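Local coordinates for uncharacterized protein YacP (Bacillus subtilis, PDB 5MQ8), which acts as an endoribonuclease (Rae1) involved in ribosome-dependent mRNA decay, built on a YacP-like NYN domain of the PIN clan, at residues Ile3-Gly8 against Thr96-Ala101; Leu33-Ala38 against Gln64-Val69; Met37-Ser42 against Thr130-Ile135; Arg47-Phe52 against Glu70-Lys75. All coordinates share one frame; numbering follows the deposited sequence.

Contact 1. Residues Ile3-Gly8 against Thr96-Ala101; sequences ILLVDG and TQIHVA
Five backbone hydrogen bonds join Ile3-Asp7 to Gln97-Ala101. Ile3 N gives the longest, 3.2 Å to Gln97 O; the tightest run from Leu5 N to His99 O and from Ala101 N to Leu5 O, both 2.8 Å. Donors and acceptors alternate between the strands, whose directions differ by 22°, the pattern of a parallel pair. The Val100 CA-H also points at Leu5 O (3.2 Å). These are the central strand and a neighbour in the parallel sheet of the PIN-like fold, order 3-2-1-4-5. Apolar contacts divide between the faces. On one, Ile98 reaches Ile3 CB with CD1 (3.9 Å) and Leu5 CD1 with CG2 (3.7 Å), beneath helix 80-90. On the other, Leu4, with CG trans to its backbone N (chi1 -178°), lays CD1 against His99 CB and Ala101 CB. Polar ends turn elsewhere: His99 NE2 bonds Asp2 OD2, while Asp7, the N-cap of helix 8-14, bonds Thr102 OG1 through OD2.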
loop_
_atom_site.group_PDB
_atom_site.type_symbol
_atom_site.label_atom_id
_atom_site.label_comp_id
_atom_site.label_asym_id
_atom_site.label_seq_id
_atom_site.Cartn_x
_atom_site.Cartn_y
_atom_site.Cartn_z
ATOM N N ILE A 3 -23.939 -7.730 13.734
ATOM C CA ILE A 3 -22.809 -8.627 13.904
ATOM C C ILE A 3 -22.870 -9.633 12.789
ATOM O O ILE A 3 -23.927 -10.226 12.541
ATOM C CB ILE A 3 -22.746 -9.304 15.308
ATOM C CG1 ILE A 3 -22.829 -8.260 16.464
ATOM C CG2 ILE A 3 -21.489 -10.202 15.439
ATOM C CD1 ILE A 3 -22.864 -8.851 17.886
ATOM N N LEU A 4 -21.746 -9.797 12.093
ATOM C CA LEU A 4 -21.618 -10.771 11.014
ATOM C C LEU A 4 -20.763 -11.945 11.475
ATOM O O LEU A 4 -19.613 -11.754 11.871
ATOM C CB LEU A 4 -21.061 -10.142 9.734
ATOM C CG LEU A 4 -20.915 -11.076 8.490
ATOM C CD1 LEU A 4 -22.258 -11.652 8.028
ATOM C CD2 LEU A 4 -20.301 -10.346 7.348
ATOM N N LEU A 5 -21.348 -13.151 11.451
ATOM C CA LEU A 5 -20.688 -14.407 11.824
ATOM C C LEU A 5 -20.466 -15.132 10.516
ATOM O O LEU A 5 -21.415 -15.344 9.765
ATOM C CB LEU A 5 -21.556 -15.236 12.804
ATOM C CG LEU A 5 -21.946 -14.561 14.140
ATOM C CD1 LEU A 5 -22.783 -15.492 15.013
ATOM C CD2 LEU A 5 -20.725 -14.129 14.930
ATOM N N VAL A 6 -19.205 -15.410 10.190
ATOM C CA VAL A 6 -18.824 -15.962 8.899
ATOM C C VAL A 6 -18.387 -17.423 8.967
ATOM O O VAL A 6 -17.502 -17.768 9.747
ATOM C CB VAL A 6 -17.728 -15.067 8.206
ATOM C CG1 VAL A 6 -17.380 -15.577 6.805
ATOM C CG2 VAL A 6 -18.149 -13.598 8.146
ATOM N N ASP A 7 -18.978 -18.267 8.093
ATOM C CA ASP A 7 -18.575 -19.659 7.942
ATOM C C ASP A 7 -17.387 -19.582 6.978
ATOM O O ASP A 7 -17.569 -19.526 5.754
ATOM C CB ASP A 7 -19.738 -20.490 7.361
ATOM C CG ASP A 7 -19.488 -21.976 7.096
ATOM O OD1 ASP A 7 -18.311 -22.407 7.141
ATOM O OD2 ASP A 7 -20.462 -22.686 6.753
ATOM N N GLY A 8 -16.196 -19.495 7.567
ATOM C CA GLY A 8 -14.923 -19.338 6.879
ATOM C C GLY A 8 -14.630 -20.340 5.780
ATOM O O GLY A 8 -14.292 -19.943 4.661
ATOM N N THR A 96 -29.462 -5.777 18.820
ATOM C CA THR A 96 -28.495 -6.368 17.887
ATOM C C THR A 96 -29.111 -7.406 16.944
ATOM O O THR A 96 -29.824 -8.302 17.402
ATOM C CB THR A 96 -27.302 -6.930 18.705
ATOM O OG1 THR A 96 -26.438 -5.854 19.080
ATOM C CG2 THR A 96 -26.496 -8.001 17.974
ATOM N N GLN A 97 -28.794 -7.300 15.626
ATOM C CA GLN A 97 -29.199 -8.267 14.602
ATOM C C GLN A 97 -27.990 -9.114 14.162
ATOM O O GLN A 97 -26.991 -8.576 13.667
ATOM C CB GLN A 97 -29.884 -7.594 13.395
ATOM C CG GLN A 97 -30.388 -8.569 12.309
ATOM C CD GLN A 97 -31.444 -9.544 12.796
ATOM O OE1 GLN A 97 -31.160 -10.700 13.131
ATOM N NE2 GLN A 97 -32.687 -9.096 12.850
ATOM N N ILE A 98 -28.095 -10.440 14.366
ATOM C CA ILE A 98 -27.078 -11.416 13.995
ATOM C C ILE A 98 -27.280 -11.831 12.534
ATOM O O ILE A 98 -28.386 -12.190 12.136
ATOM C CB ILE A 98 -27.058 -12.649 14.964
ATOM C CG1 ILE A 98 -26.854 -12.242 16.465
ATOM C CG2 ILE A 98 -26.041 -13.720 14.527
ATOM C CD1 ILE A 98 -25.540 -11.542 16.878
ATOM N N HIS A 99 -26.207 -11.757 11.744
ATOM C CA HIS A 99 -26.182 -12.199 10.355
ATOM C C HIS A 99 -25.171 -13.326 10.275
ATOM O O HIS A 99 -24.123 -13.254 10.915
ATOM C CB HIS A 99 -25.781 -11.064 9.413
ATOM C CG HIS A 99 -26.720 -9.904 9.421
ATOM N ND1 HIS A 99 -27.761 -9.813 8.510
ATOM C CD2 HIS A 99 -26.738 -8.809 10.215
ATOM C CE1 HIS A 99 -28.378 -8.678 8.782
ATOM N NE2 HIS A 99 -27.804 -8.042 9.802
ATOM N N VAL A 100 -25.489 -14.386 9.522
ATOM C CA VAL A 100 -24.592 -15.524 9.351
ATOM C C VAL A 100 -24.312 -15.717 7.874
ATOM O O VAL A 100 -25.238 -15.983 7.099
ATOM C CB VAL A 100 -25.087 -16.831 10.021
ATOM C CG1 VAL A 100 -24.056 -17.954 9.872
ATOM C CG2 VAL A 100 -25.435 -16.607 11.494
ATOM N N ALA A 101 -23.029 -15.611 7.488
ATOM C CA ALA A 101 -22.618 -15.806 6.103
ATOM C C ALA A 101 -22.286 -17.277 5.857
ATOM O O ALA A 101 -21.273 -17.783 6.355
ATOM C CB ALA A 101 -21.433 -14.918 5.767
#

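Contact 2. Residues Leu33-Ala38 against Gln64-Val69; sequences LIQKMA and QTNHRV
An Asx turn overlapping a type I beta turn, Asn66 to Val69, brings the loop ahead of strand 70-73 against helix 23-44. Asn66 OD1 accepts from Arg68 N at 3.2 Å, in the carbonyl plane and on a lone pair, while Val69 N closes the beta turn on Asn66 O (2.9 Å). With its oxygen held inside the turn, the Asn66 amide lies against the methyl of Ala38, CG 3.6 Å from Ala38 CB. Arg68 CB meets the same methyl at 3.9 Å. Val69 is set closest to the helix backbone: its CG2, opposite the carbonyl carbon across CA-CB, comes to 3.3 Å from Ala38 N and 3.4 Å from Ile34 O, while its CG1 packs on Met37 CB (4.0 Å). One turn back along the helix, Ile34 CD1 meets Thr65 CG2 at 3.7 Å, the side chains at about a right angle, and Ile34 runs past Asn66 in the opposite direction. The cross-contact is thus chiefly van der Waals packing. Arg68 NH1 forms a salt bridge to Glu162 of the second subunit, whose Leu158 also packs on Ala38. Met37 and Val69 both continue onto Val50 of strand 47-52, and Ile34 and Thr65 onto Val71 of strand 70-73.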
loop_
_atom_site.group_PDB
_atom_site.type_symbol
_atom_site.label_atom_id
_atom_site.label_comp_id
_atom_site.label_asym_id
_atom_site.label_seq_id
_atom_site.Cartn_x
_atom_site.Cartn_y
_atom_site.Cartn_z
ATOM N N LEU A 33 -9.133 -14.222 3.040
ATOM C CA LEU A 33 -10.460 -14.053 3.627
ATOM C C LEU A 33 -10.444 -13.137 4.849
ATOM O O LEU A 33 -11.286 -12.244 4.933
ATOM C CB LEU A 33 -11.131 -15.413 3.935
ATOM C CG LEU A 33 -12.501 -15.381 4.626
ATOM C CD1 LEU A 33 -13.561 -14.655 3.755
ATOM C CD2 LEU A 33 -12.949 -16.792 4.971
ATOM N N ILE A 34 -9.471 -13.322 5.763
ATOM C CA ILE A 34 -9.325 -12.459 6.956
ATOM C C ILE A 34 -9.120 -10.987 6.570
ATOM O O ILE A 34 -9.733 -10.104 7.189
ATOM C CB ILE A 34 -8.219 -12.987 7.905
ATOM C CG1 ILE A 34 -8.640 -14.331 8.531
ATOM C CG2 ILE A 34 -7.872 -11.963 8.987
ATOM C CD1 ILE A 34 -7.474 -15.164 9.041
ATOM N N GLN A 35 -8.285 -10.729 5.537
ATOM C CA GLN A 35 -8.010 -9.376 5.050
ATOM C C GLN A 35 -9.280 -8.751 4.453
ATOM O O GLN A 35 -9.579 -7.597 4.759
ATOM C CB GLN A 35 -6.813 -9.356 4.067
ATOM C CG GLN A 35 -6.441 -7.966 3.492
ATOM C CD GLN A 35 -6.277 -6.838 4.505
ATOM O OE1 GLN A 35 -6.759 -5.717 4.307
ATOM N NE2 GLN A 35 -5.618 -7.099 5.616
ATOM N N LYS A 36 -10.048 -9.535 3.667
ATOM C CA LYS A 36 -11.329 -9.106 3.096
ATOM C C LYS A 36 -12.320 -8.745 4.205
ATOM O O LYS A 36 -13.024 -7.738 4.087
ATOM C CB LYS A 36 -11.940 -10.194 2.179
ATOM C CG LYS A 36 -11.160 -10.512 0.898
ATOM C CD LYS A 36 -10.862 -9.283 0.054
ATOM C CE LYS A 36 -9.371 -9.052 -0.019
ATOM N NZ LYS A 36 -9.024 -7.607 -0.104
ATOM N N MET A 37 -12.346 -9.547 5.289
ATOM C CA MET A 37 -13.227 -9.309 6.424
ATOM C C MET A 37 -12.801 -8.092 7.268
ATOM O O MET A 37 -13.665 -7.464 7.883
ATOM C CB MET A 37 -13.438 -10.574 7.277
ATOM C CG MET A 37 -14.281 -11.682 6.565
ATOM S SD MET A 37 -15.629 -11.171 5.451
ATOM C CE MET A 37 -16.698 -10.566 6.510
ATOM N N ALA A 38 -11.492 -7.733 7.259
ATOM C CA ALA A 38 -10.966 -6.541 7.937
ATOM C C ALA A 38 -11.516 -5.313 7.220
ATOM O O ALA A 38 -12.030 -4.422 7.878
ATOM C CB ALA A 38 -9.441 -6.537 7.905
ATOM N N GLN A 64 -0.560 -13.827 14.585
ATOM C CA GLN A 64 -1.473 -12.935 15.272
ATOM C C GLN A 64 -2.144 -12.170 14.138
ATOM O O GLN A 64 -1.508 -11.338 13.484
ATOM C CB GLN A 64 -0.748 -12.019 16.277
ATOM C CG GLN A 64 -1.695 -11.280 17.239
ATOM C CD GLN A 64 -2.771 -12.164 17.843
ATOM O OE1 GLN A 64 -3.940 -12.124 17.438
ATOM N NE2 GLN A 64 -2.394 -13.000 18.801
ATOM N N THR A 65 -3.399 -12.549 13.836
ATOM C CA THR A 65 -4.187 -11.995 12.730
ATOM C C THR A 65 -4.617 -10.547 12.939
ATOM O O THR A 65 -4.391 -9.966 14.011
ATOM C CB THR A 65 -5.389 -12.895 12.391
ATOM O OG1 THR A 65 -6.024 -13.357 13.590
ATOM C CG2 THR A 65 -5.002 -14.055 11.507
ATOM N N ASN A 66 -5.241 -9.973 11.885
ATOM C CA ASN A 66 -5.752 -8.605 11.828
ATOM C C ASN A 66 -6.634 -8.286 13.034
ATOM O O ASN A 66 -7.612 -8.990 13.282
ATOM C CB ASN A 66 -6.519 -8.389 10.517
ATOM C CG ASN A 66 -6.513 -6.965 10.029
ATOM O OD1 ASN A 66 -6.940 -6.028 10.723
ATOM N ND2 ASN A 66 -6.053 -6.775 8.802
ATOM N N HIS A 67 -6.265 -7.231 13.791
ATOM C CA HIS A 67 -6.976 -6.760 14.985
ATOM C C HIS A 67 -8.436 -6.391 14.678
ATOM O O HIS A 67 -9.265 -6.335 15.590
ATOM C CB HIS A 67 -6.225 -5.575 15.627
ATOM C CG HIS A 67 -6.185 -4.335 14.782
ATOM N ND1 HIS A 67 -5.158 -4.102 13.883
ATOM C CD2 HIS A 67 -7.056 -3.296 14.730
ATOM C CE1 HIS A 67 -5.441 -2.940 13.313
ATOM N NE2 HIS A 67 -6.569 -2.418 13.794
ATOM N N ARG A 68 -8.738 -6.139 13.386
ATOM C CA ARG A 68 -10.072 -5.795 12.902
ATOM C C ARG A 68 -10.978 -7.022 12.856
ATOM O O ARG A 68 -12.186 -6.862 12.722
ATOM C CB ARG A 68 -9.977 -5.201 11.482
ATOM C CG ARG A 68 -10.669 -3.852 11.274
ATOM C CD ARG A 68 -9.708 -2.678 11.424
ATOM N NE ARG A 68 -8.628 -2.672 10.434
ATOM C CZ ARG A 68 -7.564 -1.876 10.498
ATOM N NH1 ARG A 68 -7.441 -0.999 11.487
ATOM N NH2 ARG A 68 -6.627 -1.934 9.564
ATOM N N VAL A 69 -10.414 -8.242 12.889
ATOM C CA VAL A 69 -11.227 -9.460 12.742
ATOM C C VAL A 69 -10.970 -10.470 13.830
ATOM O O VAL A 69 -9.844 -10.940 13.984
ATOM C CB VAL A 69 -11.027 -10.147 11.357
ATOM C CG1 VAL A 69 -12.138 -11.142 11.066
ATOM C CG2 VAL A 69 -10.921 -9.141 10.238
#

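Contact 3. Residues Met37-Ser42 against Thr130-Ile135; sequences MAEYQS and TIERRI
Tyr40 and Ile131 meet obliquely, the CD1 methyl of Ile131 lying 3.7 Å from Tyr40 CD2 and 4.0 Å from Tyr40 CE2. Although the CB of Tyr40 is directed away from helix 121-145, its CD2-CE2 bond still meets this methyl; with CG trans to the backbone N (chi1 -172°), the ring runs on until its OH is hydrogen-bonded to Glu127, a residue of that same helix. The other branch of Ile131, CG2, rests 3.9 Å from Glu39 O. One turn further on, Ile135 extends its CD1 to the same carbonyl oxygen, also at 3.9 Å, and to Glu39 CB at 4.1 Å. Ile131 and Ile135, four residues apart, therefore form an apolar ridge against the backbone of helix 23-44. The short helix segments cross at 73°, with axes 9.8 Å apart, which confines the packing to a few residues of each helix. On another flank, the Glu39 and Glu132 side chains cross with their carboxylate planes only 14° apart. Glu39 OE1 approaches Glu132 CG at 3.3 Å, and lies 4.1 Å from Glu132 OE2. The like charges are bridged by Lys36, whose NZ makes salt bridges to both of these oxygens and probably offsets their repulsion. Across the subunit interface, Phe161 of the second subunit packs on Ile135, and Glu162 of that subunit hydrogen-bonds Ser42 OG.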
loop_
_atom_site.group_PDB
_atom_site.type_symbol
_atom_site.label_atom_id
_atom_site.label_comp_id
_atom_site.label_asym_id
_atom_site.label_seq_id
_atom_site.Cartn_x
_atom_site.Cartn_y
_atom_site.Cartn_z
ATOM N N MET A 37 -12.346 -9.547 5.289
ATOM C CA MET A 37 -13.227 -9.309 6.424
ATOM C C MET A 37 -12.801 -8.092 7.268
ATOM O O MET A 37 -13.665 -7.464 7.883
ATOM C CB MET A 37 -13.438 -10.574 7.277
ATOM C CG MET A 37 -14.281 -11.682 6.565
ATOM S SD MET A 37 -15.629 -11.171 5.451
ATOM C CE MET A 37 -16.698 -10.566 6.510
ATOM N N ALA A 38 -11.492 -7.733 7.259
ATOM C CA ALA A 38 -10.966 -6.541 7.937
ATOM C C ALA A 38 -11.516 -5.313 7.220
ATOM O O ALA A 38 -12.030 -4.422 7.878
ATOM C CB ALA A 38 -9.441 -6.537 7.905
ATOM N N GLU A 39 -11.477 -5.315 5.865
ATOM C CA GLU A 39 -12.017 -4.250 5.028
ATOM C C GLU A 39 -13.526 -4.080 5.268
ATOM O O GLU A 39 -13.978 -2.947 5.442
ATOM C CB GLU A 39 -11.748 -4.538 3.552
ATOM C CG GLU A 39 -10.336 -4.207 3.133
ATOM C CD GLU A 39 -9.734 -5.077 2.053
ATOM O OE1 GLU A 39 -10.500 -5.662 1.255
ATOM O OE2 GLU A 39 -8.489 -5.153 1.987
ATOM N N TYR A 40 -14.285 -5.210 5.323
ATOM C CA TYR A 40 -15.727 -5.250 5.572
ATOM C C TYR A 40 -16.044 -4.638 6.930
ATOM O O TYR A 40 -16.917 -3.769 6.994
ATOM C CB TYR A 40 -16.271 -6.694 5.500
ATOM C CG TYR A 40 -17.783 -6.789 5.547
ATOM C CD1 TYR A 40 -18.463 -6.828 6.762
ATOM C CD2 TYR A 40 -18.532 -6.867 4.379
ATOM C CE1 TYR A 40 -19.856 -6.879 6.809
ATOM C CE2 TYR A 40 -19.923 -6.964 4.415
ATOM C CZ TYR A 40 -20.583 -6.960 5.633
ATOM O OH TYR A 40 -21.960 -7.047 5.657
ATOM N N GLN A 41 -15.349 -5.099 8.007
ATOM C CA GLN A 41 -15.547 -4.593 9.365
ATOM C C GLN A 41 -15.316 -3.066 9.410
ATOM O O GLN A 41 -16.166 -2.335 9.924
ATOM C CB GLN A 41 -14.638 -5.315 10.382
ATOM C CG GLN A 41 -14.745 -4.734 11.806
ATOM C CD GLN A 41 -14.635 -5.693 12.960
ATOM O OE1 GLN A 41 -15.075 -6.837 12.919
ATOM N NE2 GLN A 41 -14.055 -5.228 14.045
ATOM N N SER A 42 -14.169 -2.607 8.885
ATOM C CA SER A 42 -13.789 -1.200 8.880
ATOM C C SER A 42 -14.755 -0.306 8.097
ATOM O O SER A 42 -15.171 0.716 8.630
ATOM C CB SER A 42 -12.365 -1.031 8.368
ATOM O OG SER A 42 -11.994 0.333 8.436
ATOM N N THR A 130 -17.581 -4.773 -3.802
ATOM C CA THR A 130 -18.040 -3.369 -3.859
ATOM C C THR A 130 -17.239 -2.517 -2.860
ATOM O O THR A 130 -16.763 -1.448 -3.236
ATOM C CB THR A 130 -19.579 -3.292 -3.608
ATOM O OG1 THR A 130 -20.279 -3.986 -4.622
ATOM C CG2 THR A 130 -20.106 -1.890 -3.472
ATOM N N ILE A 131 -17.127 -2.991 -1.592
ATOM C CA ILE A 131 -16.390 -2.332 -0.498
ATOM C C ILE A 131 -14.900 -2.156 -0.860
ATOM O O ILE A 131 -14.363 -1.070 -0.669
ATOM C CB ILE A 131 -16.617 -3.062 0.857
ATOM C CG1 ILE A 131 -18.052 -2.817 1.370
ATOM C CG2 ILE A 131 -15.578 -2.654 1.909
ATOM C CD1 ILE A 131 -18.538 -3.730 2.482
ATOM N N GLU A 132 -14.270 -3.195 -1.438
ATOM C CA GLU A 132 -12.881 -3.172 -1.893
ATOM C C GLU A 132 -12.654 -2.025 -2.896
ATOM O O GLU A 132 -11.689 -1.270 -2.760
ATOM C CB GLU A 132 -12.535 -4.481 -2.613
ATOM C CG GLU A 132 -11.884 -5.558 -1.774
ATOM C CD GLU A 132 -11.369 -6.711 -2.615
ATOM O OE1 GLU A 132 -12.188 -7.342 -3.323
ATOM O OE2 GLU A 132 -10.139 -6.956 -2.603
ATOM N N ARG A 133 -13.522 -1.944 -3.926
ATOM C CA ARG A 133 -13.451 -0.941 -4.988
ATOM C C ARG A 133 -13.678 0.459 -4.465
ATOM O O ARG A 133 -13.008 1.381 -4.924
ATOM C CB ARG A 133 -14.438 -1.269 -6.124
ATOM C CG ARG A 133 -13.926 -2.347 -7.076
ATOM C CD ARG A 133 -14.805 -2.485 -8.317
ATOM N NE ARG A 133 -16.070 -3.180 -8.045
ATOM C CZ ARG A 133 -16.255 -4.493 -8.175
ATOM N NH1 ARG A 133 -15.260 -5.277 -8.575
ATOM N NH2 ARG A 133 -17.436 -5.032 -7.902
ATOM N N ARG A 134 -14.593 0.607 -3.492
ATOM C CA ARG A 134 -14.937 1.878 -2.872
ATOM C C ARG A 134 -13.783 2.402 -2.032
ATOM O O ARG A 134 -13.440 3.582 -2.152
ATOM C CB ARG A 134 -16.219 1.755 -2.032
ATOM C CG ARG A 134 -17.369 2.610 -2.561
ATOM C CD ARG A 134 -18.717 2.200 -1.991
ATOM N NE ARG A 134 -19.710 1.994 -3.051
ATOM C CZ ARG A 134 -20.897 1.422 -2.866
ATOM N NH1 ARG A 134 -21.253 0.987 -1.666
ATOM N NH2 ARG A 134 -21.730 1.266 -3.886
ATOM N N ILE A 135 -13.171 1.526 -1.188
ATOM C CA ILE A 135 -12.035 1.902 -0.346
ATOM C C ILE A 135 -10.873 2.360 -1.226
ATOM O O ILE A 135 -10.302 3.416 -0.956
ATOM C CB ILE A 135 -11.625 0.792 0.671
ATOM C CG1 ILE A 135 -12.709 0.594 1.736
ATOM C CG2 ILE A 135 -10.261 1.098 1.329
ATOM C CD1 ILE A 135 -12.515 -0.652 2.614
#

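Contact 4. Residues Arg47-Phe52 against Glu70-Lys75; sequences RVIVVF and EVIFTK
Strands 47-52 and 70-73 run parallel, their axes 4.7 Å apart and their directions differing by 22°, with four hydrogen bonds from Val50 N to Glu70 O through Thr74 N to Phe52 O. Before the first of these, a water bridges the strands, donating to Val48 O and accepting from Glu70 N. At this end the extended chains of Arg47 and Glu70 cross obliquely into a salt bridge: Arg47 NH2 reaches Glu70 OE2 at 3.0 Å, the oxygen lying at the guanidinium edge and the two planar groups turned by 22°. A second water accepts from Arg47 NE and donates to Glu70 OE2, so direct and water-mediated links grip one oxygen. On the face carrying Glu70, Ile49 runs beside it, Ile49 CD1 3.6 Å from Glu70 OE2, and Ile49 CG2 meets Ile72 CD1 at 3.8 Å. On the face of Val71 and Phe73, Phe52 CB sits over the Phe73 ring in a CH-pi contact, 4.0 Å from the centroid; the two rings are oblique, with planes at 34°. Val71 CG1 touches the Phe52 ring edge at CD2 (3.7 Å). Strand 70-73 is outermost in this chain's sheet, and strand 47-52 pairs next with 3-7. Helix 80-90 packs on Val51 and Ile72, whereas helix 23-44 packs on Val48, Val50 and Phe52.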
loop_
_atom_site.group_PDB
_atom_site.type_symbol
_atom_site.label_atom_id
_atom_site.label_comp_id
_atom_site.label_asym_id
_atom_site.label_seq_id
_atom_site.Cartn_x
_atom_site.Cartn_y
_atom_site.Cartn_z
ATOM N N ARG A 47 -19.472 -5.559 13.564
ATOM C CA ARG A 47 -18.558 -6.513 14.167
ATOM C C ARG A 47 -18.546 -7.787 13.296
ATOM O O ARG A 47 -19.596 -8.240 12.839
ATOM C CB ARG A 47 -18.960 -6.814 15.599
ATOM C CG ARG A 47 -17.921 -7.640 16.318
ATOM C CD ARG A 47 -18.411 -8.009 17.678
ATOM N NE ARG A 47 -17.483 -8.916 18.349
ATOM C CZ ARG A 47 -17.572 -9.232 19.631
ATOM N NH1 ARG A 47 -18.531 -8.713 20.383
ATOM N NH2 ARG A 47 -16.701 -10.068 20.174
ATOM N N VAL A 48 -17.344 -8.311 13.009
ATOM C CA VAL A 48 -17.144 -9.482 12.154
ATOM C C VAL A 48 -16.395 -10.564 12.899
ATOM O O VAL A 48 -15.328 -10.306 13.450
ATOM C CB VAL A 48 -16.432 -9.124 10.817
ATOM C CG1 VAL A 48 -16.196 -10.369 9.965
ATOM C CG2 VAL A 48 -17.218 -8.086 10.024
ATOM N N ILE A 49 -16.956 -11.788 12.916
ATOM C CA ILE A 49 -16.300 -12.939 13.526
ATOM C C ILE A 49 -16.206 -14.042 12.475
ATOM O O ILE A 49 -17.222 -14.465 11.926
ATOM C CB ILE A 49 -16.936 -13.404 14.868
ATOM C CG1 ILE A 49 -16.992 -12.236 15.892
ATOM C CG2 ILE A 49 -16.149 -14.606 15.439
ATOM C CD1 ILE A 49 -17.753 -12.518 17.201
ATOM N N VAL A 50 -14.989 -14.505 12.196
ATOM C CA VAL A 50 -14.778 -15.564 11.209
ATOM C C VAL A 50 -14.543 -16.883 11.941
ATOM O O VAL A 50 -13.624 -16.986 12.755
ATOM C CB VAL A 50 -13.670 -15.225 10.171
ATOM C CG1 VAL A 50 -13.596 -16.288 9.077
ATOM C CG2 VAL A 50 -13.914 -13.854 9.545
ATOM N N VAL A 51 -15.379 -17.876 11.642
ATOM C CA VAL A 51 -15.326 -19.210 12.235
ATOM C C VAL A 51 -14.811 -20.218 11.214
ATOM O O VAL A 51 -15.414 -20.428 10.154
ATOM C CB VAL A 51 -16.691 -19.626 12.869
ATOM C CG1 VAL A 51 -16.645 -21.050 13.438
ATOM C CG2 VAL A 51 -17.101 -18.640 13.949
ATOM N N PHE A 52 -13.687 -20.827 11.540
ATOM C CA PHE A 52 -13.054 -21.823 10.709
ATOM C C PHE A 52 -13.165 -23.195 11.348
ATOM O O PHE A 52 -12.854 -23.370 12.532
ATOM C CB PHE A 52 -11.574 -21.493 10.471
ATOM C CG PHE A 52 -11.309 -20.300 9.586
ATOM C CD1 PHE A 52 -11.617 -20.335 8.228
ATOM C CD2 PHE A 52 -10.690 -19.162 10.092
ATOM C CE1 PHE A 52 -11.338 -19.237 7.400
ATOM C CE2 PHE A 52 -10.413 -18.066 9.261
ATOM C CZ PHE A 52 -10.747 -18.109 7.925
ATOM N N GLU A 70 -12.036 -10.893 14.499
ATOM C CA GLU A 70 -11.930 -11.976 15.465
ATOM C C GLU A 70 -12.007 -13.287 14.654
ATOM O O GLU A 70 -12.932 -13.479 13.864
ATOM C CB GLU A 70 -13.059 -11.900 16.494
ATOM C CG GLU A 70 -12.892 -12.895 17.627
ATOM C CD GLU A 70 -13.878 -12.763 18.766
ATOM O OE1 GLU A 70 -13.856 -13.648 19.646
ATOM O OE2 GLU A 70 -14.658 -11.785 18.794
ATOM N N VAL A 71 -11.014 -14.155 14.827
ATOM C CA VAL A 71 -10.919 -15.432 14.132
ATOM C C VAL A 71 -11.010 -16.546 15.168
ATOM O O VAL A 71 -10.205 -16.582 16.102
ATOM C CB VAL A 71 -9.633 -15.506 13.270
ATOM C CG1 VAL A 71 -9.419 -16.905 12.717
ATOM C CG2 VAL A 71 -9.666 -14.469 12.141
ATOM N N ILE A 72 -12.009 -17.443 15.009
ATOM C CA ILE A 72 -12.259 -18.544 15.942
ATOM C C ILE A 72 -12.220 -19.878 15.229
ATOM O O ILE A 72 -12.835 -20.033 14.182
ATOM C CB ILE A 72 -13.579 -18.320 16.748
ATOM C CG1 ILE A 72 -13.395 -17.180 17.759
ATOM C CG2 ILE A 72 -14.039 -19.597 17.485
ATOM C CD1 ILE A 72 -14.624 -16.607 18.288
ATOM N N PHE A 73 -11.473 -20.827 15.786
ATOM C CA PHE A 73 -11.408 -22.180 15.267
ATOM C C PHE A 73 -12.312 -23.061 16.127
ATOM O O PHE A 73 -12.406 -22.840 17.336
ATOM C CB PHE A 73 -9.958 -22.694 15.230
ATOM C CG PHE A 73 -9.169 -22.156 14.059
ATOM C CD1 PHE A 73 -8.629 -20.877 14.090
ATOM C CD2 PHE A 73 -8.994 -22.913 12.911
ATOM C CE1 PHE A 73 -7.921 -20.366 12.996
ATOM C CE2 PHE A 73 -8.278 -22.406 11.822
ATOM C CZ PHE A 73 -7.754 -21.128 11.870
ATOM N N THR A 74 -13.022 -24.022 15.502
ATOM C CA THR A 74 -13.906 -24.938 16.236
ATOM C C THR A 74 -13.073 -25.912 17.096
ATOM O O THR A 74 -11.864 -26.034 16.886
ATOM C CB THR A 74 -14.829 -25.712 15.271
ATOM O OG1 THR A 74 -14.043 -26.451 14.332
ATOM C CG2 THR A 74 -15.826 -24.822 14.556
ATOM N N LYS A 75 -13.720 -26.580 18.081
ATOM C CA LYS A 75 -13.099 -27.623 18.904
ATOM C C LYS A 75 -13.131 -28.910 18.073
ATOM O O LYS A 75 -13.716 -28.913 16.983
ATOM C CB LYS A 75 -13.884 -27.852 20.216
ATOM C CG LYS A 75 -13.845 -26.710 21.225
ATOM C CD LYS A 75 -12.758 -26.846 22.293
ATOM C CE LYS A 75 -13.194 -27.671 23.481
ATOM N NZ LYS A 75 -12.115 -27.772 24.495
HETATM O O HOH W 1 -14.776 -9.320 17.680
HETATM O O HOH W 2 -13.851 -8.797 15.189
#

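In the fold
From the N terminus, strand 3-7 leads into a long excursion, with 87 residues between the segments, closed when strand 98-101 returns beside it in contact 1. Contacts 2 and 4 are nested inside that loop. Helix 23-44 starts contacts 2 and 3, which share Met37 and Ala38: the first closes on the 64-69 turn, the second on helix 121-145, so contact 3 crosses contact 1. Contact 4 crosses contact 2 and nests inside contact 3. Strands 3-7 and 47-52 are sheet neighbours, joining contacts 1 and 4, while Met37 packs on both strands. Contacts 2 and 3, sharing helix 23-44, both face the second subunit.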